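Local coordinates for Cry37AA1 (Bacillus thuringiensis, PDB 4RHZ), which binds calcium and forms the C2-fold partner of Cry23Aa1 in a binary toxin complex that is probably insecticidal, at residues Phe8-Tyr13 / Phe38-Gln43; Asn71-Tyr76 / Ile119-Thr124; Gly77-Tyr82 / Ile90-Ser95. All coordinates share one frame; numbering follows the deposited sequence.

Interaction 1 (Phe8-Tyr13 / Phe38-Gln43)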
loop_
_atom_site.group_PDB
_atom_site.type_symbol
_atom_site.label_atom_id
_atom_site.label_comp_id
_atom_site.label_asym_id
_atom_site.label_seq_id
_atom_site.Cartn_x
_atom_site.Cartn_y
_atom_site.Cartn_z
ATOM N N PHE B 8 -18.153 -10.230 -0.234
ATOM C CA PHE B 8 -17.759 -9.246 -1.166
ATOM C C PHE B 8 -17.874 -7.937 -0.456
ATOM O O PHE B 8 -18.907 -7.667 0.173
ATOM C CB PHE B 8 -18.737 -9.276 -2.390
ATOM C CG PHE B 8 -18.684 -10.597 -3.132
ATOM C CD1 PHE B 8 -19.618 -11.609 -2.867
ATOM C CD2 PHE B 8 -17.630 -10.877 -3.990
ATOM C CE1 PHE B 8 -19.527 -12.832 -3.480
ATOM C CE2 PHE B 8 -17.521 -12.112 -4.628
ATOM C CZ PHE B 8 -18.477 -13.088 -4.384
ATOM N N THR B 9 -16.839 -7.096 -0.567
ATOM C CA THR B 9 -16.975 -5.748 0.021
ATOM C C THR B 9 -16.768 -4.771 -1.066
ATOM O O THR B 9 -15.701 -4.710 -1.609
ATOM C CB THR B 9 -15.918 -5.496 1.111
ATOM O OG1 THR B 9 -16.053 -6.521 2.080
ATOM C CG2 THR B 9 -16.139 -4.138 1.772
ATOM N N ILE B 10 -17.775 -3.985 -1.351
ATOM C CA ILE B 10 -17.739 -3.164 -2.469
ATOM C C ILE B 10 -17.755 -1.712 -2.018
ATOM O O ILE B 10 -18.581 -1.350 -1.151
ATOM C CB ILE B 10 -19.037 -3.400 -3.287
ATOM C CG1 ILE B 10 -19.206 -4.912 -3.642
ATOM C CG2 ILE B 10 -19.089 -2.476 -4.446
ATOM C CD1 ILE B 10 -20.479 -5.211 -4.407
ATOM N N ASN B 11 -16.889 -0.873 -2.637
ATOM C CA ASN B 11 -16.862 0.544 -2.356
ATOM C C ASN B 11 -17.073 1.358 -3.570
ATOM O O ASN B 11 -16.458 1.076 -4.604
ATOM C CB ASN B 11 -15.521 0.892 -1.736
ATOM C CG ASN B 11 -15.517 0.615 -0.266
ATOM O OD1 ASN B 11 -16.114 1.362 0.472
ATOM N ND2 ASN B 11 -14.916 -0.486 0.165
ATOM N N PHE B 12 -17.933 2.381 -3.445
ATOM C CA PHE B 12 -18.303 3.245 -4.529
ATOM C C PHE B 12 -17.679 4.634 -4.351
ATOM O O PHE B 12 -17.670 5.141 -3.270
ATOM C CB PHE B 12 -19.812 3.389 -4.557
ATOM C CG PHE B 12 -20.574 2.061 -4.662
ATOM C CD1 PHE B 12 -20.922 1.342 -3.508
ATOM C CD2 PHE B 12 -20.983 1.569 -5.932
ATOM C CE1 PHE B 12 -21.648 0.139 -3.610
ATOM C CE2 PHE B 12 -21.708 0.400 -6.051
ATOM C CZ PHE B 12 -22.059 -0.341 -4.890
ATOM N N TYR B 13 -17.221 5.279 -5.432
ATOM C CA TYR B 13 -16.531 6.555 -5.354
ATOM C C TYR B 13 -17.039 7.400 -6.478
ATOM O O TYR B 13 -17.196 6.868 -7.587
ATOM C CB TYR B 13 -15.028 6.360 -5.515
ATOM C CG TYR B 13 -14.427 5.548 -4.442
ATOM C CD1 TYR B 13 -13.948 6.147 -3.253
ATOM C CD2 TYR B 13 -14.338 4.178 -4.578
ATOM C CE1 TYR B 13 -13.368 5.334 -2.187
ATOM C CE2 TYR B 13 -13.752 3.394 -3.603
ATOM C CZ TYR B 13 -13.280 3.966 -2.381
ATOM O OH TYR B 13 -12.707 3.125 -1.414
ATOM N N PHE B 38 -22.968 -13.884 -11.788
ATOM C CA PHE B 38 -24.009 -13.721 -10.793
ATOM C C PHE B 38 -23.913 -12.343 -10.178
ATOM O O PHE B 38 -22.825 -11.793 -10.107
ATOM C CB PHE B 38 -23.909 -14.853 -9.777
ATOM C CG PHE B 38 -22.537 -15.072 -9.202
ATOM C CD1 PHE B 38 -22.172 -14.456 -8.010
ATOM C CD2 PHE B 38 -21.641 -15.941 -9.796
ATOM C CE1 PHE B 38 -20.929 -14.652 -7.429
ATOM C CE2 PHE B 38 -20.379 -16.180 -9.243
ATOM C CZ PHE B 38 -20.002 -15.501 -8.044
ATOM N N GLU B 39 -25.038 -11.757 -9.806
ATOM C CA GLU B 39 -24.983 -10.478 -9.117
ATOM C C GLU B 39 -24.505 -10.552 -7.695
ATOM O O GLU B 39 -24.894 -11.448 -6.926
ATOM C CB GLU B 39 -26.264 -9.639 -9.156
ATOM C CG GLU B 39 -27.506 -10.369 -9.259
ATOM C CD GLU B 39 -27.786 -10.755 -10.694
ATOM O OE1 GLU B 39 -27.614 -11.980 -10.969
ATOM O OE2 GLU B 39 -28.167 -9.854 -11.505
ATOM N N ILE B 40 -23.606 -9.626 -7.389
ATOM C CA ILE B 40 -23.183 -9.380 -6.017
ATOM C C ILE B 40 -23.735 -8.046 -5.499
ATOM O O ILE B 40 -23.670 -7.764 -4.310
ATOM C CB ILE B 40 -21.622 -9.516 -5.860
ATOM C CG1 ILE B 40 -20.879 -8.357 -6.547
ATOM C CG2 ILE B 40 -21.202 -10.894 -6.395
ATOM C CD1 ILE B 40 -19.350 -8.220 -6.180
ATOM N N TRP B 41 -24.324 -7.261 -6.392
ATOM C CA TRP B 41 -24.953 -6.039 -6.000
ATOM C C TRP B 41 -25.835 -5.567 -7.122
ATOM O O TRP B 41 -25.444 -5.611 -8.286
ATOM C CB TRP B 41 -23.908 -4.942 -5.708
ATOM C CG TRP B 41 -24.503 -3.591 -5.482
ATOM C CD1 TRP B 41 -24.949 -3.092 -4.288
ATOM C CD2 TRP B 41 -24.736 -2.560 -6.464
ATOM N NE1 TRP B 41 -25.470 -1.820 -4.467
ATOM C CE2 TRP B 41 -25.316 -1.453 -5.777
ATOM C CE3 TRP B 41 -24.495 -2.456 -7.853
ATOM C CZ2 TRP B 41 -25.681 -0.262 -6.432
ATOM C CZ3 TRP B 41 -24.813 -1.285 -8.508
ATOM C CH2 TRP B 41 -25.428 -0.178 -7.785
ATOM N N LYS B 42 -26.991 -5.021 -6.753
ATOM C CA LYS B 42 -28.014 -4.554 -7.700
ATOM C C LYS B 42 -28.846 -3.430 -7.044
ATOM O O LYS B 42 -29.271 -3.552 -5.882
ATOM C CB LYS B 42 -28.941 -5.723 -8.064
ATOM C CG LYS B 42 -29.876 -5.454 -9.247
ATOM C CD LYS B 42 -30.812 -6.666 -9.439
ATOM C CE LYS B 42 -31.929 -6.331 -10.457
ATOM N NZ LYS B 42 -31.461 -6.534 -11.880
ATOM N N GLN B 43 -29.061 -2.333 -7.753
ATOM C CA GLN B 43 -29.958 -1.308 -7.256
ATOM C C GLN B 43 -30.553 -0.667 -8.476
ATOM O O GLN B 43 -29.809 -0.162 -9.336
ATOM C CB GLN B 43 -29.210 -0.256 -6.396
ATOM C CG GLN B 43 -30.030 1.040 -6.072
ATOM C CD GLN B 43 -31.313 0.715 -5.311
ATOM O OE1 GLN B 43 -31.273 0.215 -4.170
ATOM N NE2 GLN B 43 -32.464 0.980 -5.942
#
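F12 points the edge of its ring at the indole of W41. The CZ corner stands over the middle of one indole face, with F12 CZ 3.6 Å from W41 CE2, and the planes are inclined at 55°, which makes the pair edge-to-face although well short of perpendicular. The two side chains reach it from opposite directions, one from each backbone. For W41 the first torsion matters: chi1 of 172° sets CG anti to the backbone N and sends the indole out toward F12.

Two residues earlier on the same strand, I10 meets the other segment with its end methyl. I10 CD1 lies 3.7 Å from I40 CD1 and equally far from W41 CB, so one carbon fills the angle between consecutive residues. F8 presents a ring face instead. I40 CG2 sits over its centre, 3.9 Å from the ring centroid and 10° off the normal, a CH-pi contact; I40 CD1 lies 3.8 Å from F8 CD2. Both branches of I40 are therefore used, with CG1 placed between backbone N and carbonyl carbon, which leaves CD1 against both F8 and I10. At the far end F8 CZ approaches the ring edge of F38, with 4.2 Å between F8 CZ and F38 CE1.

Strands 4-13 and 38-43 belong to different sheets, and no hydrogen bond joins the segments. I40 and W41 both face I27 across a classic beta bulge, which lets two successive residues turn toward strand 4-13, while I40 O is taken by Q58 NE2. Face-to-face packing of two four-stranded antiparallel sheets through apolar side chains is the hallmark of a beta sandwich, here the C2 fold.

Interaction 2 (Asn71-Tyr76 / Ile119-Thr124)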
loop_
_atom_site.group_PDB
_atom_site.type_symbol
_atom_site.label_atom_id
_atom_site.label_comp_id
_atom_site.label_asym_id
_atom_site.label_seq_id
_atom_site.Cartn_x
_atom_site.Cartn_y
_atom_site.Cartn_z
ATOM N N ASN B 71 -9.546 -19.741 -6.812
ATOM C CA ASN B 71 -8.275 -19.072 -7.011
ATOM C C ASN B 71 -8.471 -17.754 -7.770
ATOM O O ASN B 71 -7.540 -16.982 -7.933
ATOM C CB ASN B 71 -7.415 -20.002 -7.900
ATOM C CG ASN B 71 -8.136 -20.383 -9.240
ATOM O OD1 ASN B 71 -9.267 -20.910 -9.250
ATOM N ND2 ASN B 71 -7.475 -20.107 -10.356
ATOM N N GLN B 72 -9.670 -17.546 -8.299
ATOM C CA GLN B 72 -9.892 -16.525 -9.321
ATOM C C GLN B 72 -11.334 -16.038 -9.334
ATOM O O GLN B 72 -12.261 -16.831 -9.271
ATOM C CB GLN B 72 -9.574 -17.110 -10.728
ATOM C CG GLN B 72 -9.825 -16.215 -11.926
ATOM C CD GLN B 72 -9.396 -16.868 -13.293
ATOM O OE1 GLN B 72 -8.231 -17.278 -13.489
ATOM N NE2 GLN B 72 -10.348 -16.972 -14.211
ATOM N N MET B 73 -11.537 -14.736 -9.528
ATOM C CA MET B 73 -12.869 -14.265 -9.658
ATOM C C MET B 73 -12.807 -13.043 -10.495
ATOM O O MET B 73 -11.848 -12.263 -10.371
ATOM C CB MET B 73 -13.417 -14.048 -8.236
ATOM C CG MET B 73 -14.817 -13.544 -8.204
ATOM S SD MET B 73 -15.959 -14.321 -6.989
ATOM C CE MET B 73 -15.122 -15.281 -5.872
ATOM N N CYS B 74 -13.791 -12.863 -11.382
ATOM C CA CYS B 74 -13.744 -11.813 -12.339
ATOM C C CYS B 74 -14.940 -10.958 -12.118
ATOM O O CYS B 74 -15.986 -11.488 -11.800
ATOM C CB CYS B 74 -13.719 -12.400 -13.764
ATOM S SG CYS B 74 -12.237 -13.392 -14.089
ATOM N N PHE B 75 -14.835 -9.630 -12.280
ATOM C CA PHE B 75 -15.942 -8.765 -11.860
ATOM C C PHE B 75 -16.202 -7.762 -12.943
ATOM O O PHE B 75 -15.260 -7.344 -13.637
ATOM C CB PHE B 75 -15.582 -7.996 -10.571
ATOM C CG PHE B 75 -15.288 -8.857 -9.385
ATOM C CD1 PHE B 75 -13.978 -9.230 -9.089
ATOM C CD2 PHE B 75 -16.304 -9.253 -8.523
ATOM C CE1 PHE B 75 -13.684 -10.053 -7.977
ATOM C CE2 PHE B 75 -16.028 -10.032 -7.337
ATOM C CZ PHE B 75 -14.734 -10.473 -7.085
ATOM N N TYR B 76 -17.438 -7.299 -13.062
ATOM C CA TYR B 76 -17.718 -6.130 -13.919
ATOM C C TYR B 76 -18.990 -5.509 -13.505
ATOM O O TYR B 76 -19.784 -6.140 -12.812
ATOM C CB TYR B 76 -17.846 -6.540 -15.387
ATOM C CG TYR B 76 -19.037 -7.466 -15.749
ATOM C CD1 TYR B 76 -20.138 -6.950 -16.391
ATOM C CD2 TYR B 76 -19.010 -8.839 -15.490
ATOM C CE1 TYR B 76 -21.193 -7.758 -16.787
ATOM C CE2 TYR B 76 -20.084 -9.665 -15.863
ATOM C CZ TYR B 76 -21.145 -9.091 -16.528
ATOM O OH TYR B 76 -22.215 -9.804 -16.941
ATOM N N ILE B 119 -13.682 -3.799 -5.398
ATOM C CA ILE B 119 -14.317 -4.957 -4.845
ATOM C C ILE B 119 -13.270 -5.814 -4.240
ATOM O O ILE B 119 -12.251 -6.115 -4.859
ATOM C CB ILE B 119 -15.045 -5.830 -5.961
ATOM C CG1 ILE B 119 -16.231 -5.108 -6.557
ATOM C CG2 ILE B 119 -15.719 -7.076 -5.366
ATOM C CD1 ILE B 119 -15.955 -4.535 -7.795
ATOM N N LYS B 120 -13.538 -6.283 -3.042
ATOM C CA LYS B 120 -12.625 -7.130 -2.310
ATOM C C LYS B 120 -13.431 -8.344 -1.978
ATOM O O LYS B 120 -14.620 -8.190 -1.792
ATOM C CB LYS B 120 -12.370 -6.377 -1.010
ATOM C CG LYS B 120 -11.818 -7.167 0.080
ATOM C CD LYS B 120 -11.918 -6.390 1.408
ATOM C CE LYS B 120 -11.190 -7.181 2.491
ATOM N NZ LYS B 120 -11.452 -6.582 3.842
ATOM N N TYR B 121 -12.838 -9.542 -1.917
ATOM C CA TYR B 121 -13.636 -10.693 -1.565
ATOM C C TYR B 121 -12.819 -11.648 -0.770
ATOM O O TYR B 121 -11.621 -11.635 -0.918
ATOM C CB TYR B 121 -14.207 -11.410 -2.820
ATOM C CG TYR B 121 -13.233 -12.184 -3.696
ATOM C CD1 TYR B 121 -13.205 -13.577 -3.664
ATOM C CD2 TYR B 121 -12.376 -11.524 -4.587
ATOM C CE1 TYR B 121 -12.334 -14.311 -4.482
ATOM C CE2 TYR B 121 -11.530 -12.263 -5.469
ATOM C CZ TYR B 121 -11.521 -13.650 -5.400
ATOM O OH TYR B 121 -10.647 -14.365 -6.223
ATOM N N SER B 122 -13.484 -12.485 0.035
ATOM C CA SER B 122 -12.820 -13.542 0.787
ATOM C C SER B 122 -13.732 -14.757 0.873
ATOM O O SER B 122 -14.955 -14.643 0.711
ATOM C CB SER B 122 -12.472 -13.077 2.228
ATOM O OG SER B 122 -13.630 -12.656 2.935
ATOM N N LEU B 123 -13.141 -15.902 1.180
ATOM C CA LEU B 123 -13.849 -17.216 1.197
ATOM C C LEU B 123 -13.562 -18.028 2.452
ATOM O O LEU B 123 -12.393 -18.076 2.880
ATOM C CB LEU B 123 -13.300 -18.090 0.056
ATOM C CG LEU B 123 -13.246 -17.324 -1.259
ATOM C CD1 LEU B 123 -12.340 -18.008 -2.248
ATOM C CD2 LEU B 123 -14.679 -17.192 -1.770
ATOM N N THR B 124 -14.605 -18.704 2.957
ATOM C CA THR B 124 -14.500 -19.723 4.014
ATOM C C THR B 124 -15.431 -20.862 3.655
ATOM O O THR B 124 -16.508 -20.610 3.138
ATOM C CB THR B 124 -14.951 -19.222 5.435
ATOM O OG1 THR B 124 -16.244 -18.582 5.373
ATOM C CG2 THR B 124 -13.914 -18.291 6.027
#
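Chi1 of 71° lifts the Y121 ring from between its backbone N and carbonyl carbon toward strand 73-81, where M73, with CG anti to the backbone N and its chain bent further out, folds across it. The M73 sulfur stands over the Y121 face, SD 4.6 Å from the ring centroid and 18° off the normal: a Met-aromatic contact. M73 CB also leans on the phenol end, 3.4 Å from Y121 CZ.

F75 has one face covered by I119 CG2, a CH-pi contact with CG2 3.9 Å from the ring centroid. Y121 meets the edge of this same ring, F75 CZ lying 3.6 Å from Y121 CD2 with the planes at 59°. These residues belong to the two facing sheets of the C2-type beta sandwich; the strands run roughly antiparallel with their axes 9.6 Å apart, too far for backbone pairing, so side chains fill the interval.

The Y121 hydroxyl crosses the whole gap and hydrogen-bonds S100 O, on the strand beside 73-81. On the other side of strand 73-81, C74 forms its disulfide with C99; just before the strand, Q72 NE2 hydrogen-bonds T247 O of the Cry23AA1 chain.

Interaction 3 (Gly77-Tyr82 / Ile90-Ser95)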
loop_
_atom_site.group_PDB
_atom_site.type_symbol
_atom_site.label_atom_id
_atom_site.label_comp_id
_atom_site.label_asym_id
_atom_site.label_seq_id
_atom_site.Cartn_x
_atom_site.Cartn_y
_atom_site.Cartn_z
ATOM N N GLY B 77 -19.222 -4.301 -13.972
ATOM C CA GLY B 77 -20.326 -3.544 -13.465
ATOM C C GLY B 77 -20.823 -2.574 -14.503
ATOM O O GLY B 77 -20.048 -2.110 -15.379
ATOM N N ASP B 78 -22.114 -2.283 -14.399
ATOM C CA ASP B 78 -22.742 -1.169 -15.064
ATOM C C ASP B 78 -23.278 -0.309 -13.927
ATOM O O ASP B 78 -24.371 -0.563 -13.411
ATOM C CB ASP B 78 -23.962 -1.642 -15.902
ATOM C CG ASP B 78 -24.558 -0.525 -16.752
ATOM O OD1 ASP B 78 -24.355 0.694 -16.484
ATOM O OD2 ASP B 78 -25.142 -0.878 -17.799
ATOM N N VAL B 79 -22.515 0.690 -13.521
ATOM C CA VAL B 79 -22.811 1.446 -12.289
ATOM C C VAL B 79 -22.817 2.914 -12.631
ATOM O O VAL B 79 -21.855 3.431 -13.175
ATOM C CB VAL B 79 -21.760 1.147 -11.178
ATOM C CG1 VAL B 79 -22.091 1.890 -9.854
ATOM C CG2 VAL B 79 -21.646 -0.355 -10.944
ATOM N N LYS B 80 -23.914 3.556 -12.274
ATOM C CA LYS B 80 -24.155 4.945 -12.530
ATOM C C LYS B 80 -24.658 5.840 -11.416
ATOM O O LYS B 80 -25.269 5.486 -10.410
ATOM C CB LYS B 80 -25.121 5.122 -13.690
ATOM C CG LYS B 80 -24.634 4.678 -15.001
ATOM C CD LYS B 80 -25.673 4.822 -16.025
ATOM C CE LYS B 80 -25.455 3.857 -17.105
ATOM N NZ LYS B 80 -26.014 4.311 -18.348
ATOM N N GLU B 81 -24.364 7.075 -11.683
ATOM C CA GLU B 81 -24.881 8.181 -10.966
ATOM C C GLU B 81 -25.688 9.072 -11.859
ATOM O O GLU B 81 -25.344 9.499 -13.078
ATOM C CB GLU B 81 -23.976 8.865 -9.982
ATOM C CG GLU B 81 -24.684 9.025 -8.682
ATOM C CD GLU B 81 -23.922 9.836 -7.691
ATOM O OE1 GLU B 81 -23.220 9.281 -6.870
ATOM O OE2 GLU B 81 -24.035 11.044 -7.731
ATOM N N TYR B 82 -26.727 9.434 -11.115
ATOM C CA TYR B 82 -27.959 10.098 -11.435
ATOM C C TYR B 82 -27.752 11.359 -12.149
ATOM O O TYR B 82 -26.928 12.167 -11.808
ATOM C CB TYR B 82 -28.687 10.460 -10.130
ATOM C CG TYR B 82 -27.799 10.967 -8.973
ATOM C CD1 TYR B 82 -27.179 10.077 -8.124
ATOM C CD2 TYR B 82 -27.602 12.314 -8.730
ATOM C CE1 TYR B 82 -26.380 10.492 -7.086
ATOM C CE2 TYR B 82 -26.799 12.738 -7.666
ATOM C CZ TYR B 82 -26.190 11.804 -6.847
ATOM O OH TYR B 82 -25.375 12.142 -5.787
ATOM N N ILE B 90 -20.759 7.880 -14.783
ATOM C CA ILE B 90 -20.486 6.461 -14.852
ATOM C C ILE B 90 -19.385 6.127 -13.893
ATOM O O ILE B 90 -18.331 6.758 -13.962
ATOM C CB ILE B 90 -20.199 6.027 -16.336
ATOM C CG1 ILE B 90 -21.502 6.187 -17.161
ATOM C CG2 ILE B 90 -19.763 4.618 -16.393
ATOM C CD1 ILE B 90 -21.296 6.825 -18.372
ATOM N N LEU B 91 -19.630 5.167 -12.996
ATOM C CA LEU B 91 -18.675 4.636 -12.042
ATOM C C LEU B 91 -18.063 3.310 -12.551
ATOM O O LEU B 91 -16.961 2.917 -12.055
ATOM C CB LEU B 91 -19.347 4.345 -10.688
ATOM C CG LEU B 91 -19.649 5.494 -9.679
ATOM C CD1 LEU B 91 -20.456 6.572 -10.373
ATOM C CD2 LEU B 91 -20.373 5.061 -8.375
ATOM N N ALA B 92 -18.746 2.621 -13.502
ATOM C CA ALA B 92 -18.216 1.361 -14.089
ATOM C C ALA B 92 -18.965 1.045 -15.393
ATOM O O ALA B 92 -20.178 1.282 -15.468
ATOM C CB ALA B 92 -18.320 0.184 -13.128
ATOM N N TYR B 93 -18.226 0.562 -16.388
ATOM C CA TYR B 93 -18.774 0.179 -17.661
ATOM C C TYR B 93 -18.734 -1.332 -17.767
ATOM O O TYR B 93 -17.760 -1.963 -17.349
ATOM C CB TYR B 93 -17.959 0.734 -18.803
ATOM C CG TYR B 93 -17.909 2.248 -19.001
ATOM C CD1 TYR B 93 -16.962 3.029 -18.344
ATOM C CD2 TYR B 93 -18.743 2.864 -19.919
ATOM C CE1 TYR B 93 -16.857 4.429 -18.570
ATOM C CE2 TYR B 93 -18.646 4.226 -20.169
ATOM C CZ TYR B 93 -17.666 5.011 -19.491
ATOM O OH TYR B 93 -17.579 6.393 -19.735
ATOM N N PRO B 94 -19.804 -1.926 -18.312
ATOM C CA PRO B 94 -19.830 -3.372 -18.240
ATOM C C PRO B 94 -18.926 -4.035 -19.270
ATOM O O PRO B 94 -18.694 -5.192 -19.160
ATOM C CB PRO B 94 -21.323 -3.744 -18.464
ATOM C CG PRO B 94 -21.897 -2.621 -19.370
ATOM C CD PRO B 94 -21.104 -1.343 -18.745
ATOM N N SER B 95 -18.352 -3.333 -20.220
ATOM C CA SER B 95 -17.430 -4.028 -21.050
ATOM C C SER B 95 -16.114 -4.325 -20.298
ATOM O O SER B 95 -15.258 -5.064 -20.795
ATOM C CB SER B 95 -17.148 -3.229 -22.326
ATOM O OG SER B 95 -16.591 -1.980 -21.926
HETATM O O HOH W 1 -17.005 -3.053 -15.062
HETATM O O HOH W 2 -22.198 2.094 -17.269
#
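V79 and A92 form an antiparallel hydrogen-bonded pair, and the first shell is their backbone. V79 N gives a nearly straight bond to A92 O, 3.1 Å with 170° at the hydrogen. V79 O takes two donors: A92 N at 3.2 Å, in the carbonyl plane on a lone pair, and L91 N at 2.8 Å, tilted 30° from that plane. Two consecutive N-H groups on one carbonyl are the evidence for a classic beta bulge, in which L91 and A92 together face V79. One step on, K80 pairs with I90 without direct hydrogen bonds, the register shifted by one.

Side chains follow the same split. V79 CG1, anti to its own backbone nitrogen (chi1 -178°), leans on L91, with L91 CB 3.8 Å from V79 CG1, while V79 CG2 turns to the methyl of A92. On the opposite face K80 and I90 run alongside each other, K80 CG 4.1 Å from I90 CG1. Near the other end, the D78 side chain lies beside the P94 ring, pointing the same way.

Water extends the pairing. One molecule donates to both D78 OD1 and A92 O, giving that carbonyl a second partner; another accepts from G77 N at 2.8 Å and lies against Y93 O. Further out, I27 packs on V79 from the neighbouring strand, and E22 N hydrogen-bonds E81 OE1. The Y93 ring has I90 CG2 over its centre and also touches D111. The segments are the two arms of a beta hairpin, bulged where it nears the calcium site of D89 and E112, in keeping with the calcium-binding loops at one end of a C2 domain.

Interactions 1 and 2 lie between the two sheets and are buried and almost wholly apolar, made of ring faces, ring edges and methyl groups; interaction 3 joins neighbouring strands within one sheet, is only partly buried, and relies on backbone hydrogen bonds and water. Strand 73-81 serves both interactions 2 and 3, whose centres are about 19 Å apart on opposite sides of the chain's centre. Interaction 1, the most central, borders each: F8 CE2 packs 3.6 Å from M73 SD, and F12 and W41 touch V79. Towards one end the core contacts give way to the calcium site; towards the other, to the disulfide and Cry23AA1.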